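Local coordinates for protein chitinase (Paenibacillus sp. FPU-7, PDB 5GZT) that probably hydrolyses internal beta-1,4-linkages between N-acetylglucosamine units of chitin and chitodextrins, as a family 18 glycoside hydrolase, at residues G763-G768 against L962-V967; S779-D784 against Q1118-K1123; A785-H790 against A1127-L1132. All blocks are in the same frame, centred on the assembly; numbering follows the deposited sequence.

Contact 1: G763-G768 against L962-V967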
loop_
_atom_site.group_PDB
_atom_site.type_symbol
_atom_site.label_atom_id
_atom_site.label_comp_id
_atom_site.label_asym_id
_atom_site.label_seq_id
_atom_site.Cartn_x
_atom_site.Cartn_y
_atom_site.Cartn_z
ATOM N N GLY B 763 34.855 -25.498 23.787
ATOM C CA GLY B 763 33.605 -24.780 23.672
ATOM C C GLY B 763 33.679 -23.267 23.904
ATOM O O GLY B 763 34.718 -22.627 23.666
ATOM N N PRO B 764 32.552 -22.668 24.250
ATOM C CA PRO B 764 32.463 -21.218 24.320
ATOM C C PRO B 764 33.151 -20.666 25.536
ATOM O O PRO B 764 33.287 -21.426 26.517
ATOM C CB PRO B 764 30.981 -20.953 24.382
ATOM C CG PRO B 764 30.338 -22.188 24.697
ATOM C CD PRO B 764 31.236 -23.317 24.417
ATOM N N ILE B 765 33.538 -19.394 25.495
ATOM C CA ILE B 765 34.045 -18.785 26.702
ATOM C C ILE B 765 32.915 -18.261 27.575
ATOM O O ILE B 765 31.758 -18.027 27.099
ATOM C CB ILE B 765 35.071 -17.681 26.389
ATOM C CG1 ILE B 765 34.419 -16.488 25.722
ATOM C CG2 ILE B 765 36.150 -18.247 25.499
ATOM C CD1 ILE B 765 35.365 -15.281 25.577
ATOM N N LEU B 766 33.238 -18.122 28.846
ATOM C CA LEU B 766 32.424 -17.480 29.801
ATOM C C LEU B 766 33.284 -16.480 30.561
ATOM O O LEU B 766 34.093 -16.881 31.472
ATOM C CB LEU B 766 31.809 -18.565 30.737
ATOM C CG LEU B 766 30.437 -18.170 31.328
ATOM C CD1 LEU B 766 29.821 -19.334 32.129
ATOM C CD2 LEU B 766 30.423 -16.913 32.132
ATOM N N LEU B 767 33.050 -15.203 30.295
ATOM C CA LEU B 767 33.940 -14.124 30.794
ATOM C C LEU B 767 33.187 -13.272 31.786
ATOM O O LEU B 767 32.108 -12.791 31.479
ATOM C CB LEU B 767 34.420 -13.296 29.600
ATOM C CG LEU B 767 35.448 -12.225 29.917
ATOM C CD1 LEU B 767 36.372 -11.947 28.701
ATOM C CD2 LEU B 767 34.800 -10.962 30.402
ATOM N N GLY B 768 33.745 -13.112 32.995
ATOM C CA GLY B 768 33.197 -12.245 33.967
ATOM C C GLY B 768 34.063 -11.049 34.188
ATOM O O GLY B 768 35.292 -11.197 34.339
ATOM N N LEU B 962 42.282 -9.361 17.222
ATOM C CA LEU B 962 41.552 -9.598 18.419
ATOM C C LEU B 962 41.191 -11.043 18.637
ATOM O O LEU B 962 40.834 -11.750 17.697
ATOM C CB LEU B 962 40.241 -8.800 18.443
ATOM C CG LEU B 962 40.519 -7.258 18.404
ATOM C CD1 LEU B 962 39.193 -6.541 18.371
ATOM C CD2 LEU B 962 41.335 -6.788 19.561
ATOM N N ASP B 963 41.278 -11.539 19.865
ATOM C CA ASP B 963 40.708 -12.818 20.178
ATOM C C ASP B 963 39.173 -12.768 20.137
ATOM O O ASP B 963 38.546 -13.689 19.714
ATOM C CB ASP B 963 41.214 -13.301 21.531
ATOM C CG ASP B 963 42.667 -13.670 21.471
ATOM O OD1 ASP B 963 43.499 -12.759 21.499
ATOM O OD2 ASP B 963 42.990 -14.853 21.297
ATOM N N TYR B 964 38.578 -11.676 20.579
ATOM C CA TYR B 964 37.137 -11.488 20.511
ATOM C C TYR B 964 36.890 -10.025 20.853
ATOM O O TYR B 964 37.816 -9.318 21.406
ATOM C CB TYR B 964 36.366 -12.457 21.496
ATOM C CG TYR B 964 37.066 -12.556 22.854
ATOM C CD1 TYR B 964 36.779 -11.677 23.849
ATOM C CD2 TYR B 964 38.041 -13.463 23.096
ATOM C CE1 TYR B 964 37.488 -11.682 25.041
ATOM C CE2 TYR B 964 38.684 -13.518 24.321
ATOM C CZ TYR B 964 38.425 -12.631 25.275
ATOM O OH TYR B 964 39.112 -12.596 26.506
ATOM N N MET B 965 35.652 -9.591 20.605
ATOM C CA MET B 965 35.081 -8.303 21.052
ATOM C C MET B 965 34.012 -8.644 22.063
ATOM O O MET B 965 33.129 -9.430 21.712
ATOM C CB MET B 965 34.426 -7.574 19.870
ATOM C CG MET B 965 35.394 -7.361 18.732
ATOM S SD MET B 965 34.473 -6.557 17.427
ATOM C CE MET B 965 35.760 -6.489 16.202
ATOM N N SER B 966 34.069 -8.093 23.275
ATOM C CA SER B 966 33.039 -8.283 24.286
ATOM C C SER B 966 32.017 -7.201 24.031
ATOM O O SER B 966 32.296 -6.007 24.313
ATOM C CB SER B 966 33.635 -8.199 25.697
ATOM O OG SER B 966 34.485 -9.311 25.976
ATOM N N VAL B 967 30.896 -7.540 23.335
ATOM C CA VAL B 967 29.999 -6.525 22.889
ATOM C C VAL B 967 29.004 -6.254 24.043
ATOM O O VAL B 967 28.364 -7.181 24.624
ATOM C CB VAL B 967 29.203 -6.921 21.619
ATOM C CG1 VAL B 967 28.370 -5.740 21.059
ATOM C CG2 VAL B 967 30.155 -7.427 20.576
#
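Tyr964 reaches across the interior of the C-terminal family 18 TIM barrel to meet Ile765 and Leu767. The two residues sit on the first barrel strand, 765-771, and Tyr964 on the sixth, 964-967. These strands are not neighbours in the sheet: their axes pass 10.6 Å apart at 54°, and they meet here through side chains. From CB, which points toward the first strand, the Tyr964 side chain leaves with CG between the backbone N and the carbonyl carbon (chi1 42°), a setting that carries the ring into the barrel. Beyond CG, the ring passes beneath Ile765 CD1, to which Tyr964 CE2, at 4.0 Å, is merely the nearest of several ring atoms. The methyl sits almost on the ring normal, 3.9 Å from the centroid of Tyr964, and makes a CH-pi contact over the middle of one face. On the other branch, Tyr964 CE1 meets Leu767 CD1 at 3.8 Å, a methyl that approaches the ring obliquely. At the tip, Tyr964 OH is hydrogen-bonded to Glu938 OE1 from strand 938-943, the sheet neighbour of the sixth strand. The phenol is thus fixed at its polar end while aliphatic groups pack on its ring. This is the layered interior expected of an alpha/beta barrel, where inward side chains from different strands interlock. Leu767 CD1 also lies 3.6 Å from Tyr964 OH and, farther along the sixth strand, 4.2 Å from Ser966 OG.

Contact 2: S779-D784 against Q1118-K1123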
loop_
_atom_site.group_PDB
_atom_site.type_symbol
_atom_site.label_atom_id
_atom_site.label_comp_id
_atom_site.label_asym_id
_atom_site.label_seq_id
_atom_site.Cartn_x
_atom_site.Cartn_y
_atom_site.Cartn_z
ATOM N N SER B 779 35.860 -10.152 50.774
ATOM C CA SER B 779 34.465 -10.158 50.368
ATOM C C SER B 779 33.981 -11.559 50.760
ATOM O O SER B 779 34.668 -12.552 50.518
ATOM C CB SER B 779 34.346 -9.987 48.862
ATOM O OG SER B 779 33.077 -10.418 48.360
ATOM N N ALA B 780 32.819 -11.628 51.395
ATOM C CA ALA B 780 32.269 -12.895 51.799
ATOM C C ALA B 780 31.891 -13.673 50.531
ATOM O O ALA B 780 32.158 -14.860 50.437
ATOM C CB ALA B 780 31.048 -12.674 52.721
ATOM N N TYR B 781 31.387 -12.980 49.524
ATOM C CA TYR B 781 31.115 -13.616 48.190
ATOM C C TYR B 781 32.396 -13.694 47.339
ATOM O O TYR B 781 33.076 -12.677 47.106
ATOM C CB TYR B 781 30.045 -12.803 47.481
ATOM C CG TYR B 781 29.650 -13.374 46.143
ATOM C CD1 TYR B 781 29.191 -14.689 46.032
ATOM C CD2 TYR B 781 29.732 -12.597 44.981
ATOM C CE1 TYR B 781 28.818 -15.218 44.800
ATOM C CE2 TYR B 781 29.350 -13.120 43.749
ATOM C CZ TYR B 781 28.898 -14.423 43.656
ATOM O OH TYR B 781 28.538 -14.944 42.423
ATOM N N LYS B 782 32.761 -14.910 46.961
ATOM C CA LYS B 782 33.992 -15.209 46.289
ATOM C C LYS B 782 33.700 -15.504 44.785
ATOM O O LYS B 782 32.573 -15.767 44.398
ATOM C CB LYS B 782 34.641 -16.415 46.878
ATOM C CG LYS B 782 35.146 -16.325 48.308
ATOM C CD LYS B 782 35.909 -15.045 48.610
ATOM C CE LYS B 782 36.341 -15.056 50.080
ATOM N NZ LYS B 782 36.826 -13.720 50.499
ATOM N N VAL B 783 34.748 -15.470 43.989
ATOM C CA VAL B 783 34.708 -15.770 42.567
ATOM C C VAL B 783 34.923 -17.260 42.422
ATOM O O VAL B 783 35.870 -17.808 42.978
ATOM C CB VAL B 783 35.804 -15.006 41.792
ATOM C CG1 VAL B 783 35.903 -15.529 40.364
ATOM C CG2 VAL B 783 35.521 -13.513 41.826
ATOM N N ASP B 784 34.033 -17.886 41.652
ATOM C CA ASP B 784 34.057 -19.319 41.428
ATOM C C ASP B 784 34.686 -19.527 40.061
ATOM O O ASP B 784 34.056 -19.349 39.026
ATOM C CB ASP B 784 32.606 -19.808 41.405
ATOM C CG ASP B 784 32.479 -21.286 41.245
ATOM O OD1 ASP B 784 33.485 -21.988 41.085
ATOM O OD2 ASP B 784 31.328 -21.726 41.249
ATOM N N GLN B 1118 27.612 -8.039 41.337
ATOM C CA GLN B 1118 26.256 -7.500 41.342
ATOM C C GLN B 1118 25.185 -8.542 41.640
ATOM O O GLN B 1118 24.020 -8.155 41.677
ATOM C CB GLN B 1118 25.957 -6.707 40.066
ATOM C CG GLN B 1118 26.880 -5.525 39.896
ATOM C CD GLN B 1118 26.647 -4.802 38.591
ATOM O OE1 GLN B 1118 26.402 -5.428 37.530
ATOM N NE2 GLN B 1118 26.648 -3.482 38.656
ATOM N N ASP B 1119 25.582 -9.804 41.902
ATOM C CA ASP B 1119 24.692 -10.925 42.177
ATOM C C ASP B 1119 25.419 -11.906 43.069
ATOM O O ASP B 1119 26.002 -12.923 42.593
ATOM C CB ASP B 1119 24.141 -11.668 40.939
ATOM C CG ASP B 1119 23.395 -12.964 41.346
ATOM O OD1 ASP B 1119 22.798 -12.927 42.472
ATOM O OD2 ASP B 1119 23.439 -14.023 40.624
ATOM N N ILE B 1120 25.307 -11.661 44.390
ATOM C CA ILE B 1120 25.996 -12.501 45.397
ATOM C C ILE B 1120 25.319 -13.887 45.563
ATOM O O ILE B 1120 25.852 -14.746 46.269
ATOM C CB ILE B 1120 26.160 -11.810 46.773
ATOM C CG1 ILE B 1120 24.770 -11.395 47.369
ATOM C CG2 ILE B 1120 27.070 -10.601 46.633
ATOM C CD1 ILE B 1120 24.687 -11.346 48.892
ATOM N N SER B 1121 24.240 -14.139 44.816
ATOM C CA SER B 1121 23.600 -15.448 44.798
ATOM C C SER B 1121 24.251 -16.457 43.919
ATOM O O SER B 1121 24.006 -17.625 44.089
ATOM C CB SER B 1121 22.113 -15.320 44.405
ATOM O OG SER B 1121 21.891 -15.157 42.981
ATOM N N GLY B 1122 25.051 -16.043 42.915
ATOM C CA GLY B 1122 25.608 -17.012 41.980
ATOM C C GLY B 1122 24.595 -17.533 40.956
ATOM O O GLY B 1122 24.985 -18.293 40.056
ATOM N N LYS B 1123 23.352 -17.080 41.025
ATOM C CA LYS B 1123 22.329 -17.599 40.145
ATOM C C LYS B 1123 22.423 -17.069 38.707
ATOM O O LYS B 1123 22.139 -17.835 37.805
ATOM C CB LYS B 1123 20.918 -17.290 40.664
ATOM C CG LYS B 1123 20.566 -18.021 41.971
ATOM C CD LYS B 1123 19.120 -17.749 42.401
ATOM C CE LYS B 1123 18.800 -18.557 43.657
ATOM N NZ LYS B 1123 17.337 -18.817 43.713
HETATM O O HOH W 1 27.869 -13.160 40.582
#
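A type I beta turn from Asp1119 to Gly1122, leading from the last strand of the TIM barrel into helix 1123-1133, offers its backbone as a seat for the ring of Tyr781. The tyrosine comes from the long connection between the first and second barrel strands. Its chi1 of -178° swings the ring away from the backbone N of Tyr781 and lays it flat along the turn. Ile1120 CA lies 3.6 Å from the ring centroid of Tyr781, only 5° off the normal, giving a CH-pi contact over one face. Ile1120 CG2 adds an apolar contact of 3.7 Å to Tyr781 CD2, and the Ile1120 carbonyl O approaches Tyr781 CE1 to 3.3 Å. The ring also meets that of Tyr1116, their planes inclined at about 25°.

The phenol is tied to the turn through water. Tyr781 OH donates to the water at 2.6 Å, and the water in turn donates to Asp1119 O at 2.8 Å. The same carbonyl accepts Gly1122 N, the closing bond of the turn, while the positive phi of Gly1122, at the N-cap position, suits glycine. Asp1119 OD2 accepts Leu1124 N in the first helical turn. Asp1119 OD1 accepts from Ser1121 N, two residues on, an Asx turn in which the N-H arrives from above the carboxylate plane at 3.0 Å.

Contact 3: A785-H790 against A1127-L1132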
loop_
_atom_site.group_PDB
_atom_site.type_symbol
_atom_site.label_atom_id
_atom_site.label_comp_id
_atom_site.label_asym_id
_atom_site.label_seq_id
_atom_site.Cartn_x
_atom_site.Cartn_y
_atom_site.Cartn_z
ATOM N N ALA B 785 35.943 -19.899 40.071
ATOM C CA ALA B 785 36.767 -19.956 38.889
ATOM C C ALA B 785 36.467 -21.178 38.122
ATOM O O ALA B 785 36.913 -21.247 37.033
ATOM C CB ALA B 785 38.246 -19.941 39.283
ATOM N N THR B 786 35.734 -22.162 38.694
ATOM C CA THR B 786 35.303 -23.331 37.942
ATOM C C THR B 786 34.208 -23.032 36.896
ATOM O O THR B 786 33.978 -23.830 35.999
ATOM C CB THR B 786 34.793 -24.482 38.859
ATOM O OG1 THR B 786 33.668 -24.020 39.627
ATOM C CG2 THR B 786 35.859 -24.901 39.798
ATOM N N LYS B 787 33.499 -21.934 37.068
ATOM C CA LYS B 787 32.430 -21.528 36.201
ATOM C C LYS B 787 32.847 -20.473 35.185
ATOM O O LYS B 787 32.165 -20.316 34.219
ATOM C CB LYS B 787 31.289 -21.015 37.004
ATOM C CG LYS B 787 30.529 -22.196 37.678
ATOM C CD LYS B 787 29.281 -21.757 38.421
ATOM C CE LYS B 787 28.569 -22.951 39.037
ATOM N NZ LYS B 787 29.565 -23.672 39.860
ATOM N N LEU B 788 33.978 -19.804 35.391
ATOM C CA LEU B 788 34.550 -18.886 34.394
ATOM C C LEU B 788 35.636 -19.515 33.574
ATOM O O LEU B 788 36.421 -20.356 34.063
ATOM C CB LEU B 788 35.073 -17.601 35.080
ATOM C CG LEU B 788 34.127 -16.920 36.019
ATOM C CD1 LEU B 788 34.706 -15.714 36.641
ATOM C CD2 LEU B 788 32.894 -16.496 35.225
ATOM N N THR B 789 35.719 -19.139 32.294
ATOM C CA THR B 789 36.943 -19.416 31.546
ATOM C C THR B 789 37.821 -18.187 31.572
ATOM O O THR B 789 39.048 -18.278 31.331
ATOM C CB THR B 789 36.645 -19.768 30.079
ATOM O OG1 THR B 789 36.074 -18.646 29.425
ATOM C CG2 THR B 789 35.648 -21.023 30.048
ATOM N N HIS B 790 37.199 -17.027 31.740
ATOM C CA HIS B 790 37.927 -15.747 31.583
ATOM C C HIS B 790 37.451 -14.773 32.637
ATOM O O HIS B 790 36.284 -14.774 33.060
ATOM C CB HIS B 790 37.762 -15.087 30.182
ATOM C CG HIS B 790 38.424 -15.792 29.039
ATOM N ND1 HIS B 790 38.052 -17.033 28.605
ATOM C CD2 HIS B 790 39.483 -15.423 28.244
ATOM C CE1 HIS B 790 38.825 -17.405 27.603
ATOM N NE2 HIS B 790 39.691 -16.429 27.358
ATOM N N ALA B 1127 23.056 -19.619 35.590
ATOM C CA ALA B 1127 22.198 -19.692 34.449
ATOM C C ALA B 1127 22.974 -19.716 33.113
ATOM O O ALA B 1127 22.685 -20.515 32.211
ATOM C CB ALA B 1127 21.212 -18.540 34.459
ATOM N N ILE B 1128 23.993 -18.880 33.034
ATOM C CA ILE B 1128 24.851 -18.843 31.857
ATOM C C ILE B 1128 25.566 -20.143 31.750
ATOM O O ILE B 1128 25.539 -20.803 30.724
ATOM C CB ILE B 1128 25.852 -17.659 31.917
ATOM C CG1 ILE B 1128 25.068 -16.329 31.934
ATOM C CG2 ILE B 1128 26.769 -17.703 30.658
ATOM C CD1 ILE B 1128 25.927 -15.152 32.301
ATOM N N PHE B 1129 26.239 -20.517 32.812
ATOM C CA PHE B 1129 27.105 -21.633 32.815
ATOM C C PHE B 1129 26.313 -22.900 32.502
ATOM O O PHE B 1129 26.782 -23.767 31.744
ATOM C CB PHE B 1129 27.745 -21.762 34.217
ATOM C CG PHE B 1129 28.640 -22.976 34.379
ATOM C CD1 PHE B 1129 29.975 -22.937 33.955
ATOM C CD2 PHE B 1129 28.175 -24.133 35.030
ATOM C CE1 PHE B 1129 30.813 -24.036 34.081
ATOM C CE2 PHE B 1129 28.994 -25.276 35.177
ATOM C CZ PHE B 1129 30.347 -25.221 34.726
ATOM N N ASN B 1130 25.109 -23.055 33.105
ATOM C CA ASN B 1130 24.383 -24.308 32.853
ATOM C C ASN B 1130 23.971 -24.397 31.403
ATOM O O ASN B 1130 24.025 -25.453 30.830
ATOM C CB ASN B 1130 23.146 -24.446 33.783
ATOM C CG ASN B 1130 23.524 -24.622 35.237
ATOM O OD1 ASN B 1130 24.655 -24.986 35.602
ATOM N ND2 ASN B 1130 22.553 -24.319 36.109
ATOM N N GLU B 1131 23.555 -23.305 30.797
ATOM C CA GLU B 1131 23.140 -23.344 29.385
ATOM C C GLU B 1131 24.350 -23.580 28.496
ATOM O O GLU B 1131 24.291 -24.406 27.554
ATOM C CB GLU B 1131 22.420 -22.062 28.978
ATOM C CG GLU B 1131 22.063 -22.014 27.495
ATOM C CD GLU B 1131 21.105 -23.182 27.103
ATOM O OE1 GLU B 1131 20.401 -23.678 28.042
ATOM O OE2 GLU B 1131 21.060 -23.583 25.893
ATOM N N LEU B 1132 25.502 -22.953 28.809
ATOM C CA LEU B 1132 26.696 -23.203 27.928
ATOM C C LEU B 1132 27.210 -24.611 28.021
ATOM O O LEU B 1132 27.888 -25.095 27.087
ATOM C CB LEU B 1132 27.874 -22.263 28.258
ATOM C CG LEU B 1132 27.551 -20.816 27.914
ATOM C CD1 LEU B 1132 28.792 -20.000 28.247
ATOM C CD2 LEU B 1132 27.095 -20.592 26.462
#
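This is a surface packing contact between the outer helix 1123-1133, which follows the last strand of the TIM barrel, and the irregular segment that leads into the second strand, 790-799. Phe1129 supplies nearly all of it from the helix. It has a chi1 of 177°, which turns the ring away from its own backbone N and out toward Lys787, the two side chains crossing at about a right angle. The aliphatic part of the lysine does the covering: Lys787 CG stands 3.8 Å from the Phe1129 centroid, 9° off the normal, in a CH-pi contact over the face. Lys787 CB lies 3.8 Å from Phe1129 CD1, and farther out Lys787 CE comes within 4.2 Å of Phe1129 CD2. The chain then bends at its last torsion (chi4 54°). Lys787 NZ remains 5.3 Å from the ring centroid of Phe1129, at most a weak cation-pi attraction, and its stronger partner is Asp784 OD2, with which it forms a salt bridge. The other oxygen of that carboxylate, OD1, bonds Thr786 OG1, so Asp784 holds the ends of both the Lys787 and Thr786 side chains.

Backbone carbonyls approach the ring as well. Lys787 O is 3.4 Å from Phe1129 CD1, and Thr786 O is 3.7 Å from Phe1129 CE1. Residues 785-787 have helical backbone angles but lack regular helical bonds. They lie between the first two strands, where a canonical barrel would have a helix, and their packing against the last helix belongs to the outer layer that surrounds the strands of a (beta/alpha)8 barrel.

All three contacts lie in the C-terminal family 18 barrel, and each pairs the region around its first strand with a later part of the domain. Along the chain come 763-768, 779-784 and 785-790, then 962-967, 1118-1123 and 1127-1132, so their segments alternate. Contact 1 packs the first strand against the sixth across the interior; its centre is about 12 Å from that of contact 3. The two join where Leu766 O and Gly768 N pair with Thr789 N and His790 O, linking the first two strands. The centres of contacts 2 and 3 are about 13 Å apart, and Val783 touches Leu788 between them. Segment 1118-1123 leads into helix 1123-1133, which carries contact 3; both join the barrel's start to its C-terminal end.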